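PDB 6B2V: SorB from Sorangium cellulosum, which contributes to assembly-line synthesis of the antibiotic sorangicin through module nine, whose pyran synthase domain, the part modelled here, forms a pyran ring in the growing polyketide. Local coordinates for residues F219-Q224 and E229-Y234; N211-P216 and Y268-V273; P53-M56 and L61-A64. All blocks are in the same frame, centred on the assembly; numbering follows the deposited sequence.

Contact 1. Residues F219-Q224 and E229-Y234; sequences FLSLIQ and EWRFPY
Arg231 reaches across to Ser221 and makes the one hydrogen bond between the two segments: NH1 donates to OG at 3.0 Å. The bond is bent, 145° at the hydrogen, although the hydroxyl oxygen lies close to the plane of the guanidinium group and meets it at the edge. Arg231 gets there with a chain extended from CG to NE. The same end is held a second time, because NH2 forms a salt bridge to Asp225, in the last turn of the helix that carries Ser221. Two separate nitrogens are thus gripped, which should limit turning of the guanidinium plane about CD-NE.

Helix 207-225 is the long helix of the C-terminal hotdog fold, and 229-231 lead from it, after a short turn, into strand 232-241.

The apolar part belongs to Leu222. Its CD2 lies alongside the aliphatic part of the arginine, 3.9 Å from Arg231 CG and 3.8 Å from Arg231 CD, the two side chains running past each other in opposite directions. The other branch, CD1, comes within 4.1 Å of Trp230 CE3, where the side chains cross at about a right angle. Trp230 also packs on Val215 and Ile218 of helix 207-225, while its CD1 sits 3.7 Å above one face of the Phe232 ring, toward the rim.

Contact 2. Residues N211-P216 and Y268-V273; sequences NSVLVP and YDVDLV
Val213 meets Val270 and Leu272 in a contact between the two segments in which no aromatic ring takes part; the touching groups are aliphatic side chains and the flat peptide carbonyl of Val213, whose O lies 3.5 Å from Val270 CG2. That oxygen is buried and has no hydrogen-bonding partner in the model. It lies beside a kink in the helix, where Pro216 has no amide hydrogen to give to the preceding turn.

The rest is branched aliphatic packing. Val213 splits its two methyls between two strand residues: CG1, anti to the backbone N (chi1 -178°), approaches Val270 CG2 at 4.0 Å, and CG2 fits against Leu272, 4.0 Å from its CB and equally close to its CD1. The valine and the leucine cross at nearly a right angle. From the next helix position Leu214 adds a looser touch, CD2 to Val270 CG1 at 4.3 Å.

In a hotdog fold an antiparallel sheet wraps around a long helix; here, in the C-terminal one, that helix is 207-225. The axes of the two short segments come within 8.4 Å of each other, at 140°. Strand 267-273 lies between strands 250-255 and 279-289; Phe283 of the latter packs on both Val213 and Val270, while Val251 of the former also touches Val270.

Contact 3. Residues P53-M56 and L61-A64; sequences PFLM and LFPA
Phe54 and Phe62 form an offset edge-to-face pair, with ring centroids 5.2 Å apart and planes at 88°. The edge belongs to Phe54: its CE2 comes to 3.6 Å from Phe62 CE2, over one face of the Phe62 ring but displaced toward the rim. Phe54 takes the less usual first torsion, with CG between its backbone N and carbonyl carbon (chi1 83°), and this carries the ring across to the second segment. Phe62 has a further aromatic neighbour in Phe48, again edge-to-face.

These residues belong to the N-terminal hotdog fold. Helix 53-56 is a short turn, and after a brief loop the chain passes through 61-63 into helix 64-77, so the rings clasp together the two ends of the loop leading into that helix.

Aliphatic contacts flank the aromatic pair. Pro63 CD lies at the edge of the Phe54 ring, near its plane and 3.8 Å from CD2. Leu55 uses a single methyl, CD2, which abuts the backbone at Phe62 CA at 3.7 Å and comes within 4.1 Å of Phe62 CD2; its CG sits over one face of the Phe54 ring, toward the rim. The backbone of Phe62 is itself hydrogen-bonded to Leu94, and Phe54 also packs on Pro207, at the start of helix 207-225.

In the fold
Contacts 1 and 2 share helix 207-225, with centres 12 Å apart: contact 2 sets its middle against strand 267-273, and contact 1 sets its C-terminal end against the approach to strand 232-241. They are joined by a probable hydrogen bond between Gln224 OE1 and Tyr268 OH (2.6 Å). Contact 3 belongs to the N-terminal hotdog, about 18 Å from each of the others centre to centre, yet it touches both: Pro233 CG packs on Ala64 CB at 3.6 Å and Phe232 CE2 on Leu61 CD2 at 3.9 Å, while Asn211 OD1 lies 4.1 Å from Pro63 CB. Backbone pairing of Tyr234 with Trp90 lies at this same seam, where strands 232-241 and 82-90 join the two hotdogs.

Contact 1. Residues F219-Q224 and E229-Y234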
ATOM      1  N   PHE A 219       2.702  -1.918 -12.693  1.00 12.07           N
ATOM      2  CA  PHE A 219       3.237  -2.457 -13.911  1.00 12.32           C
ATOM      3  C   PHE A 219       2.111  -2.584 -14.958  1.00 13.47           C
ATOM      4  O   PHE A 219       2.282  -2.213 -16.067  1.00 13.51           O
ATOM      5  CB  PHE A 219       3.924  -3.816 -13.594  1.00 13.05           C
ATOM      6  CG  PHE A 219       4.336  -4.595 -14.791  1.00 15.45           C
ATOM      7  CD1 PHE A 219       3.466  -5.434 -15.375  1.00 17.79           C
ATOM      8  CD2 PHE A 219       5.562  -4.445 -15.316  1.00 17.86           C
ATOM      9  CE1 PHE A 219       3.806  -6.138 -16.489  1.00 16.68           C
ATOM     10  CE2 PHE A 219       5.935  -5.166 -16.429  1.00 19.93           C
ATOM     11  CZ  PHE A 219       5.052  -6.001 -17.007  1.00 17.96           C
ATOM     12  N   LEU A 220       0.954  -3.058 -14.556  1.00 12.62           N
ATOM     13  CA  LEU A 220      -0.164  -3.174 -15.446  1.00 12.60           C
ATOM     14  C   LEU A 220      -0.612  -1.805 -15.987  1.00 13.85           C
ATOM     15  O   LEU A 220      -0.927  -1.665 -17.112  1.00 14.71           O
ATOM     16  CB  LEU A 220      -1.324  -3.870 -14.741  1.00 16.35           C
ATOM     17  CG  LEU A 220      -2.358  -4.633 -15.482  1.00 19.18           C
ATOM     18  CD1 LEU A 220      -1.729  -5.566 -16.495  1.00 14.88           C
ATOM     19  CD2 LEU A 220      -3.109  -5.424 -14.442  1.00 15.04           C
ATOM     20  N   SER A 221      -0.595  -0.803 -15.113  1.00 12.25           N
ATOM     21  CA  SER A 221      -0.994   0.546 -15.493  1.00 14.07           C
ATOM     22  C   SER A 221      -0.089   1.039 -16.582  1.00 14.96           C
ATOM     23  O   SER A 221      -0.536   1.588 -17.494  1.00 15.72           O
ATOM     24  CB  SER A 221      -0.934   1.507 -14.272  1.00 13.51           C
ATOM     25  OG  SER A 221      -1.438   2.798 -14.552  1.00 15.86           O
ATOM     26  N   LEU A 222       1.191   0.808 -16.431  1.00 14.24           N
ATOM     27  CA  LEU A 222       2.168   1.198 -17.446  1.00 14.13           C
ATOM     28  C   LEU A 222       2.006   0.462 -18.781  1.00 17.98           C
ATOM     29  O   LEU A 222       1.939   1.060 -19.813  1.00 16.57           O
ATOM     30  CB  LEU A 222       3.586   1.025 -16.918  1.00 13.77           C
ATOM     31  CG  LEU A 222       3.924   1.990 -15.790  1.00 17.27           C
ATOM     32  CD1 LEU A 222       5.257   1.580 -15.215  1.00 23.70           C
ATOM     33  CD2 LEU A 222       3.994   3.396 -16.274  1.00 19.91           C
ATOM     34  N   ILE A 223       1.796  -0.913 -18.599  1.00 14.46           N
ATOM     35  CA  ILE A 223       1.807  -1.494 -19.932  1.00 16.87           C
ATOM     36  C   ILE A 223       0.473  -1.289 -20.645  1.00 19.56           C
ATOM     37  O   ILE A 223       0.446  -0.984 -21.837  1.00 18.85           O
ATOM     38  CB  ILE A 223       2.126  -3.000 -19.888  1.00 20.15           C
ATOM     39  CG1 ILE A 223       1.052  -3.751 -19.098  1.00 24.24           C
ATOM     40  CG2 ILE A 223       3.501  -3.235 -19.282  1.00 27.20           C
ATOM     41  CD1 ILE A 223       0.025  -4.441 -19.969  1.00 29.66           C
ATOM     42  N   GLN A 224      -0.614  -1.008 -19.966  1.00 15.93           N
ATOM     43  CA  GLN A 224      -1.811  -0.636 -20.636  1.00 18.07           C
ATOM     44  C   GLN A 224      -1.744   0.685 -21.356  1.00 18.80           C
ATOM     45  O   GLN A 224      -2.422   0.879 -22.304  1.00 21.30           O
ATOM     46  CB  GLN A 224      -3.014  -0.694 -19.717  1.00 19.32           C
ATOM     47  CG  GLN A 224      -3.412  -2.103 -19.301  1.00 18.95           C
ATOM     48  CD  GLN A 224      -4.854  -2.208 -18.863  1.00 16.97           C
ATOM     49  OE1 GLN A 224      -5.233  -1.598 -17.954  1.00 19.79           O
ATOM     50  NE2 GLN A 224      -5.627  -2.953 -19.573  1.00 18.05           N
ATOM     51  N   GLU A 229       7.435   5.372 -17.512  1.00 24.72           N
ATOM     52  CA  GLU A 229       7.799   6.173 -16.375  1.00 24.51           C
ATOM     53  C   GLU A 229       7.014   5.631 -15.158  1.00 24.22           C
ATOM     54  O   GLU A 229       5.868   5.427 -15.250  1.00 22.86           O
ATOM     55  CB  GLU A 229       7.458   7.635 -16.650  1.00 27.44           C
ATOM     56  CG  GLU A 229       8.186   8.308 -17.819  1.00 32.38           C
ATOM     57  CD  GLU A 229       9.621   8.576 -17.531  1.00 36.95           C
ATOM     58  OE1 GLU A 229       9.890   9.156 -16.502  1.00 38.58           O
ATOM     59  OE2 GLU A 229      10.461   8.221 -18.348  1.00 39.97           O
ATOM     60  N   TRP A 230       7.677   5.472 -14.024  1.00 23.30           N
ATOM     61  CA  TRP A 230       7.016   4.915 -12.832  1.00 22.17           C
ATOM     62  C   TRP A 230       5.846   5.740 -12.375  1.00 20.00           C
ATOM     63  O   TRP A 230       5.847   6.938 -12.517  1.00 21.22           O
ATOM     64  CB  TRP A 230       8.000   4.780 -11.668  1.00 20.79           C
ATOM     65  CG  TRP A 230       7.519   3.867 -10.577  1.00 19.94           C
ATOM     66  CD1 TRP A 230       7.176   4.192  -9.336  1.00 18.97           C
ATOM     67  CD2 TRP A 230       7.262   2.491 -10.711  1.00 19.92           C
ATOM     68  NE1 TRP A 230       6.731   3.102  -8.663  1.00 20.83           N
ATOM     69  CE2 TRP A 230       6.774   2.037  -9.503  1.00 18.10           C
ATOM     70  CE3 TRP A 230       7.389   1.597 -11.751  1.00 21.33           C
ATOM     71  CZ2 TRP A 230       6.456   0.733  -9.299  1.00 20.25           C
ATOM     72  CZ3 TRP A 230       7.080   0.305 -11.544  1.00 25.15           C
ATOM     73  CH2 TRP A 230       6.617  -0.120 -10.327  1.00 21.00           C
ATOM     74  N   ARG A 231       4.853   5.053 -11.848  1.00 13.39           N
ATOM     75  CA  ARG A 231       3.697   5.702 -11.334  1.00 14.15           C
ATOM     76  C   ARG A 231       3.570   5.419  -9.835  1.00 15.90           C
ATOM     77  O   ARG A 231       3.934   4.399  -9.372  1.00 15.95           O
ATOM     78  CB  ARG A 231       2.458   5.276 -12.122  1.00 14.51           C
ATOM     79  CG  ARG A 231       2.470   5.735 -13.585  1.00 15.20           C
ATOM     80  CD  ARG A 231       1.306   5.257 -14.409  1.00 16.27           C
ATOM     81  NE  ARG A 231       1.294   5.883 -15.718  1.00 18.95           N
ATOM     82  CZ  ARG A 231       0.325   5.777 -16.580  1.00 16.38           C
ATOM     83  NH1 ARG A 231      -0.729   5.062 -16.333  1.00 26.58           N
ATOM     84  NH2 ARG A 231       0.406   6.418 -17.713  1.00 19.51           N
ATOM     85  N   PHE A 232       3.083   6.408  -9.122  1.00 14.12           N
ATOM     86  CA  PHE A 232       2.904   6.364  -7.694  1.00 14.67           C
ATOM     87  C   PHE A 232       1.446   6.421  -7.301  1.00 15.12           C
ATOM     88  O   PHE A 232       0.684   7.040  -7.945  1.00 12.78           O
ATOM     89  CB  PHE A 232       3.636   7.534  -7.049  1.00 13.79           C
ATOM     90  CG  PHE A 232       5.053   7.596  -7.390  1.00 15.45           C
ATOM     91  CD1 PHE A 232       5.455   8.172  -8.546  1.00 17.09           C
ATOM     92  CD2 PHE A 232       5.962   7.053  -6.575  1.00 19.06           C
ATOM     93  CE1 PHE A 232       6.765   8.226  -8.888  1.00 20.21           C
ATOM     94  CE2 PHE A 232       7.291   7.087  -6.896  1.00 21.57           C
ATOM     95  CZ  PHE A 232       7.687   7.684  -8.059  1.00 22.33           C
ATOM     96  N   PRO A 233       1.114   5.781  -6.195  1.00 14.59           N
ATOM     97  CA  PRO A 233      -0.271   5.796  -5.775  1.00 13.51           C
ATOM     98  C   PRO A 233      -0.800   7.253  -5.570  1.00 12.85           C
ATOM     99  O   PRO A 233      -0.137   8.003  -5.004  1.00 15.25           O
ATOM    100  CB  PRO A 233      -0.222   5.042  -4.430  1.00 14.63           C
ATOM    101  CG  PRO A 233       0.893   4.101  -4.654  1.00 13.00           C
ATOM    102  CD  PRO A 233       1.907   4.783  -5.475  1.00 14.88           C
ATOM    103  N   TYR A 234      -1.947   7.552  -6.126  1.00 13.36           N
ATOM    104  CA  TYR A 234      -2.600   8.850  -6.006  1.00 14.04           C
ATOM    105  C   TYR A 234      -3.902   8.724  -5.193  1.00 13.28           C
ATOM    106  O   TYR A 234      -4.099   9.393  -4.243  1.00 13.29           O
ATOM    107  CB  TYR A 234      -2.851   9.409  -7.419  1.00 15.12           C
ATOM    108  CG  TYR A 234      -3.851  10.525  -7.512  1.00 15.14           C
ATOM    109  CD1 TYR A 234      -3.773  11.589  -6.665  1.00 17.06           C
ATOM    110  CD2 TYR A 234      -4.844  10.497  -8.419  1.00 18.22           C
ATOM    111  CE1 TYR A 234      -4.672  12.606  -6.728  1.00 20.11           C
ATOM    112  CE2 TYR A 234      -5.771  11.526  -8.497  1.00 19.73           C
ATOM    113  CZ  TYR A 234      -5.652  12.576  -7.626  1.00 18.55           C
ATOM    114  OH  TYR A 234      -6.536  13.594  -7.623  1.00 21.98           O
TER

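Contact 2. Residues N211-P216 and Y268-V273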
ATOM      1  N   ASN A 211       4.625  -2.867  -0.953  1.00 11.42           N
ATOM      2  CA  ASN A 211       5.108  -2.508  -2.282  1.00 12.23           C
ATOM      3  C   ASN A 211       5.075  -3.695  -3.245  1.00 11.23           C
ATOM      4  O   ASN A 211       4.877  -3.533  -4.391  1.00 12.95           O
ATOM      5  CB  ASN A 211       6.516  -1.945  -2.221  1.00 13.24           C
ATOM      6  CG  ASN A 211       6.527  -0.489  -1.844  1.00 20.82           C
ATOM      7  OD1 ASN A 211       7.456  -0.036  -1.264  1.00 24.21           O
ATOM      8  ND2 ASN A 211       5.522   0.190  -2.201  1.00 21.95           N
ATOM      9  N   SER A 212       5.296  -4.884  -2.717  1.00 11.17           N
ATOM     10  CA  SER A 212       5.203  -6.076  -3.539  1.00 12.43           C
ATOM     11  C   SER A 212       3.791  -6.266  -4.089  1.00 12.36           C
ATOM     12  O   SER A 212       3.609  -6.846  -5.087  1.00 13.30           O
ATOM     13  CB  SER A 212       5.613  -7.313  -2.768  1.00 11.95           C
ATOM     14  OG  SER A 212       6.927  -7.212  -2.340  1.00 12.18           O
ATOM     15  N   VAL A 213       2.812  -5.929  -3.302  1.00 10.31           N
ATOM     16  CA  VAL A 213       1.440  -5.998  -3.772  1.00 10.63           C
ATOM     17  C   VAL A 213       1.100  -4.939  -4.848  1.00 10.65           C
ATOM     18  O   VAL A 213       0.415  -5.179  -5.775  1.00 11.46           O
ATOM     19  CB  VAL A 213       0.448  -5.879  -2.599  1.00 11.49           C
ATOM     20  CG1 VAL A 213      -0.971  -6.001  -3.064  1.00 11.20           C
ATOM     21  CG2 VAL A 213       0.714  -6.900  -1.539  1.00 11.32           C
ATOM     22  N   LEU A 214       1.586  -3.745  -4.612  1.00 11.18           N
ATOM     23  CA  LEU A 214       1.344  -2.651  -5.538  1.00 12.29           C
ATOM     24  C   LEU A 214       2.081  -2.685  -6.872  1.00 12.15           C
ATOM     25  O   LEU A 214       1.583  -2.247  -7.833  1.00 12.89           O
ATOM     26  CB  LEU A 214       1.533  -1.274  -4.875  1.00 14.26           C
ATOM     27  CG  LEU A 214       0.631  -0.981  -3.655  1.00 12.96           C
ATOM     28  CD1 LEU A 214       0.674   0.477  -3.274  1.00 18.66           C
ATOM     29  CD2 LEU A 214      -0.793  -1.450  -3.834  1.00 15.80           C
ATOM     30  N   VAL A 215       3.278  -3.247  -6.869  1.00 12.30           N
ATOM     31  CA  VAL A 215       4.095  -3.231  -8.076  1.00 14.01           C
ATOM     32  C   VAL A 215       3.432  -3.881  -9.269  1.00 14.05           C
ATOM     33  O   VAL A 215       3.515  -3.362 -10.329  1.00 13.02           O
ATOM     34  CB  VAL A 215       5.543  -3.779  -7.801  1.00 16.13           C
ATOM     35  CG1 VAL A 215       6.258  -4.257  -9.058  1.00 19.45           C
ATOM     36  CG2 VAL A 215       6.357  -2.692  -7.202  1.00 16.56           C
ATOM     37  N   PRO A 216       2.773  -5.006  -9.092  1.00 11.89           N
ATOM     38  CA  PRO A 216       2.128  -5.626 -10.241  1.00 12.87           C
ATOM     39  C   PRO A 216       1.013  -4.766 -10.846  1.00 12.23           C
ATOM     40  O   PRO A 216       0.811  -4.830 -12.002  1.00 12.60           O
ATOM     41  CB  PRO A 216       1.634  -6.966  -9.685  1.00 14.70           C
ATOM     42  CG  PRO A 216       2.624  -7.250  -8.675  1.00 13.55           C
ATOM     43  CD  PRO A 216       2.866  -5.952  -7.985  1.00 13.38           C
ATOM     44  N   TYR A 268      -7.156   0.279 -10.878  1.00 11.84           N
ATOM     45  CA  TYR A 268      -6.883  -1.118 -10.712  1.00 10.75           C
ATOM     46  C   TYR A 268      -7.321  -1.693  -9.347  1.00 11.22           C
ATOM     47  O   TYR A 268      -7.312  -1.063  -8.375  1.00 12.32           O
ATOM     48  CB  TYR A 268      -5.351  -1.313 -10.898  1.00 11.18           C
ATOM     49  CG  TYR A 268      -4.949  -0.968 -12.320  1.00 12.10           C
ATOM     50  CD1 TYR A 268      -4.698   0.331 -12.690  1.00 13.68           C
ATOM     51  CD2 TYR A 268      -4.956  -1.913 -13.292  1.00 12.76           C
ATOM     52  CE1 TYR A 268      -4.470   0.668 -13.984  1.00 14.12           C
ATOM     53  CE2 TYR A 268      -4.707  -1.578 -14.594  1.00 13.22           C
ATOM     54  CZ  TYR A 268      -4.465  -0.273 -14.939  1.00 16.10           C
ATOM     55  OH  TYR A 268      -4.198   0.072 -16.228  1.00 16.10           O
ATOM     56  N   ASP A 269      -7.653  -2.965  -9.394  1.00 10.52           N
ATOM     57  CA  ASP A 269      -7.946  -3.757  -8.209  1.00 12.07           C
ATOM     58  C   ASP A 269      -6.761  -4.744  -8.032  1.00 12.13           C
ATOM     59  O   ASP A 269      -6.251  -5.227  -9.002  1.00 11.42           O
ATOM     60  CB  ASP A 269      -9.254  -4.547  -8.341  1.00 13.09           C
ATOM     61  CG  ASP A 269     -10.488  -3.665  -8.425  1.00 17.04           C
ATOM     62  OD1 ASP A 269     -10.491  -2.598  -7.919  1.00 14.27           O
ATOM     63  OD2 ASP A 269     -11.417  -4.106  -9.056  1.00 19.12           O
ATOM     64  N   VAL A 270      -6.272  -4.923  -6.812  1.00 10.78           N
ATOM     65  CA  VAL A 270      -5.205  -5.864  -6.603  1.00  9.87           C
ATOM     66  C   VAL A 270      -5.361  -6.588  -5.259  1.00 10.21           C
ATOM     67  O   VAL A 270      -5.493  -5.979  -4.289  1.00 12.23           O
ATOM     68  CB  VAL A 270      -3.823  -5.218  -6.827  1.00 11.89           C
ATOM     69  CG1 VAL A 270      -3.532  -4.067  -5.904  1.00 11.71           C
ATOM     70  CG2 VAL A 270      -2.754  -6.239  -6.668  1.00 12.60           C
ATOM     71  N   ASP A 271      -5.258  -7.903  -5.266  1.00 10.04           N
ATOM     72  CA  ASP A 271      -5.389  -8.657  -4.064  1.00 11.34           C
ATOM     73  C   ASP A 271      -4.110  -9.428  -3.750  1.00 11.06           C
ATOM     74  O   ASP A 271      -3.409  -9.848  -4.608  1.00  9.96           O
ATOM     75  CB  ASP A 271      -6.463  -9.756  -4.139  1.00 10.85           C
ATOM     76  CG  ASP A 271      -7.888  -9.201  -4.168  1.00 19.27           C
ATOM     77  OD1 ASP A 271      -8.031  -8.118  -4.548  1.00 25.51           O
ATOM     78  OD2 ASP A 271      -8.815  -9.811  -3.769  1.00 23.08           O
ATOM     79  N   LEU A 272      -3.885  -9.561  -2.452  1.00 10.24           N
ATOM     80  CA  LEU A 272      -2.825 -10.374  -1.915  1.00 10.34           C
ATOM     81  C   LEU A 272      -3.524 -11.631  -1.371  1.00 11.14           C
ATOM     82  O   LEU A 272      -4.334 -11.574  -0.566  1.00 10.30           O
ATOM     83  CB  LEU A 272      -2.070  -9.691  -0.786  1.00  9.53           C
ATOM     84  CG  LEU A 272      -1.000 -10.552  -0.087  1.00 10.21           C
ATOM     85  CD1 LEU A 272       0.165 -10.850  -1.016  1.00 10.69           C
ATOM     86  CD2 LEU A 272      -0.468  -9.854   1.118  1.00 11.01           C
ATOM     87  N   VAL A 273      -3.115 -12.772  -1.883  1.00  9.42           N
ATOM     88  CA  VAL A 273      -3.675 -14.030  -1.492  1.00  9.13           C
ATOM     89  C   VAL A 273      -2.610 -15.026  -1.005  1.00  9.58           C
ATOM     90  O   VAL A 273      -1.504 -14.941  -1.339  1.00  9.51           O
ATOM     91  CB  VAL A 273      -4.488 -14.731  -2.614  1.00  9.86           C
ATOM     92  CG1 VAL A 273      -5.569 -13.813  -3.148  1.00 11.05           C
ATOM     93  CG2 VAL A 273      -3.619 -15.200  -3.760  1.00 10.79           C
TER

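Contact 3. Residues P53-M56 and L61-A64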
ATOM      1  N   PRO A  53      15.375   1.025   7.498  1.00 27.46           N
ATOM      2  CA  PRO A  53      15.441   0.160   6.340  1.00 26.06           C
ATOM      3  C   PRO A  53      14.344   0.482   5.353  1.00 25.88           C
ATOM      4  O   PRO A  53      14.629   0.587   4.196  1.00 24.90           O
ATOM      5  CB  PRO A  53      15.231  -1.216   6.937  1.00 26.34           C
ATOM      6  CG  PRO A  53      15.823  -1.106   8.274  1.00 27.03           C
ATOM      7  CD  PRO A  53      15.331   0.242   8.725  1.00 28.58           C
ATOM      8  N   PHE A  54      13.149   0.786   5.821  1.00 23.06           N
ATOM      9  CA  PHE A  54      12.052   1.077   4.896  1.00 25.45           C
ATOM     10  C   PHE A  54      12.348   2.247   3.993  1.00 23.60           C
ATOM     11  O   PHE A  54      11.833   2.303   2.928  1.00 23.31           O
ATOM     12  CB  PHE A  54      10.669   1.079   5.524  1.00 23.52           C
ATOM     13  CG  PHE A  54      10.305   2.354   6.201  1.00 24.31           C
ATOM     14  CD1 PHE A  54      10.687   2.592   7.475  1.00 25.24           C
ATOM     15  CD2 PHE A  54       9.599   3.297   5.550  1.00 23.91           C
ATOM     16  CE1 PHE A  54      10.368   3.767   8.093  1.00 22.46           C
ATOM     17  CE2 PHE A  54       9.290   4.476   6.146  1.00 20.37           C
ATOM     18  CZ  PHE A  54       9.659   4.713   7.418  1.00 21.83           C
ATOM     19  N   LEU A  55      13.071   3.245   4.485  1.00 21.65           N
ATOM     20  CA  LEU A  55      13.534   4.349   3.668  1.00 23.42           C
ATOM     21  C   LEU A  55      14.741   4.046   2.785  1.00 24.05           C
ATOM     22  O   LEU A  55      14.822   4.411   1.660  1.00 25.22           O
ATOM     23  CB  LEU A  55      13.770   5.623   4.509  1.00 23.34           C
ATOM     24  CG  LEU A  55      12.491   6.181   5.121  1.00 23.89           C
ATOM     25  CD1 LEU A  55      12.801   7.216   6.182  1.00 22.13           C
ATOM     26  CD2 LEU A  55      11.620   6.782   4.063  1.00 19.78           C
ATOM     27  N   MET A  56      15.709   3.355   3.354  1.00 26.13           N
ATOM     28  CA  MET A  56      16.910   2.977   2.653  1.00 26.93           C
ATOM     29  C   MET A  56      16.625   2.054   1.489  1.00 25.10           C
ATOM     30  O   MET A  56      17.276   2.121   0.487  1.00 28.67           O
ATOM     31  CB  MET A  56      17.898   2.361   3.598  1.00 30.20           C
ATOM     32  CG  MET A  56      18.435   3.375   4.559  1.00 29.79           C
ATOM     33  SD  MET A  56      20.105   2.999   5.087  1.00 40.84           S
ATOM     34  CE  MET A  56      19.655   1.627   6.090  1.00 39.14           C
ATOM     35  N   LEU A  61      12.531   7.795  -0.143  1.00 18.59           N
ATOM     36  CA  LEU A  61      11.188   8.300  -0.345  1.00 17.71           C
ATOM     37  C   LEU A  61      10.211   7.502   0.512  1.00 18.60           C
ATOM     38  O   LEU A  61      10.142   6.342   0.429  1.00 16.64           O
ATOM     39  CB  LEU A  61      10.828   8.205  -1.823  1.00 17.33           C
ATOM     40  CG  LEU A  61       9.370   8.441  -2.184  1.00 17.86           C
ATOM     41  CD1 LEU A  61       8.997   9.884  -1.996  1.00 17.91           C
ATOM     42  CD2 LEU A  61       9.053   8.008  -3.578  1.00 20.63           C
ATOM     43  N   PHE A  62       9.429   8.181   1.335  1.00 15.94           N
ATOM     44  CA  PHE A  62       8.513   7.484   2.215  1.00 17.27           C
ATOM     45  C   PHE A  62       7.486   6.833   1.329  1.00 14.94           C
ATOM     46  O   PHE A  62       6.810   7.493   0.625  1.00 16.70           O
ATOM     47  CB  PHE A  62       7.875   8.516   3.157  1.00 15.93           C
ATOM     48  CG  PHE A  62       7.310   7.956   4.422  1.00 15.44           C
ATOM     49  CD1 PHE A  62       6.082   7.413   4.449  1.00 12.92           C
ATOM     50  CD2 PHE A  62       7.999   8.046   5.594  1.00 17.34           C
ATOM     51  CE1 PHE A  62       5.526   6.942   5.613  1.00 13.83           C
ATOM     52  CE2 PHE A  62       7.474   7.542   6.768  1.00 18.61           C
ATOM     53  CZ  PHE A  62       6.237   6.985   6.775  1.00 15.05           C
ATOM     54  N   PRO A  63       7.340   5.525   1.446  1.00 16.07           N
ATOM     55  CA  PRO A  63       6.436   4.834   0.559  1.00 16.38           C
ATOM     56  C   PRO A  63       4.999   5.153   0.822  1.00 13.81           C
ATOM     57  O   PRO A  63       4.588   5.239   1.933  1.00 13.99           O
ATOM     58  CB  PRO A  63       6.708   3.346   0.838  1.00 17.38           C
ATOM     59  CG  PRO A  63       7.986   3.318   1.515  1.00 17.81           C
ATOM     60  CD  PRO A  63       8.078   4.587   2.283  1.00 15.85           C
ATOM     61  N   ALA A  64       4.231   5.147  -0.240  1.00 15.56           N
ATOM     62  CA  ALA A  64       2.806   5.435  -0.148  1.00 16.17           C
ATOM     63  C   ALA A  64       2.105   4.466   0.803  1.00 15.57           C
ATOM     64  O   ALA A  64       1.334   4.803   1.627  1.00 14.33           O
ATOM     65  CB  ALA A  64       2.171   5.331  -1.527  1.00 16.81           C
TER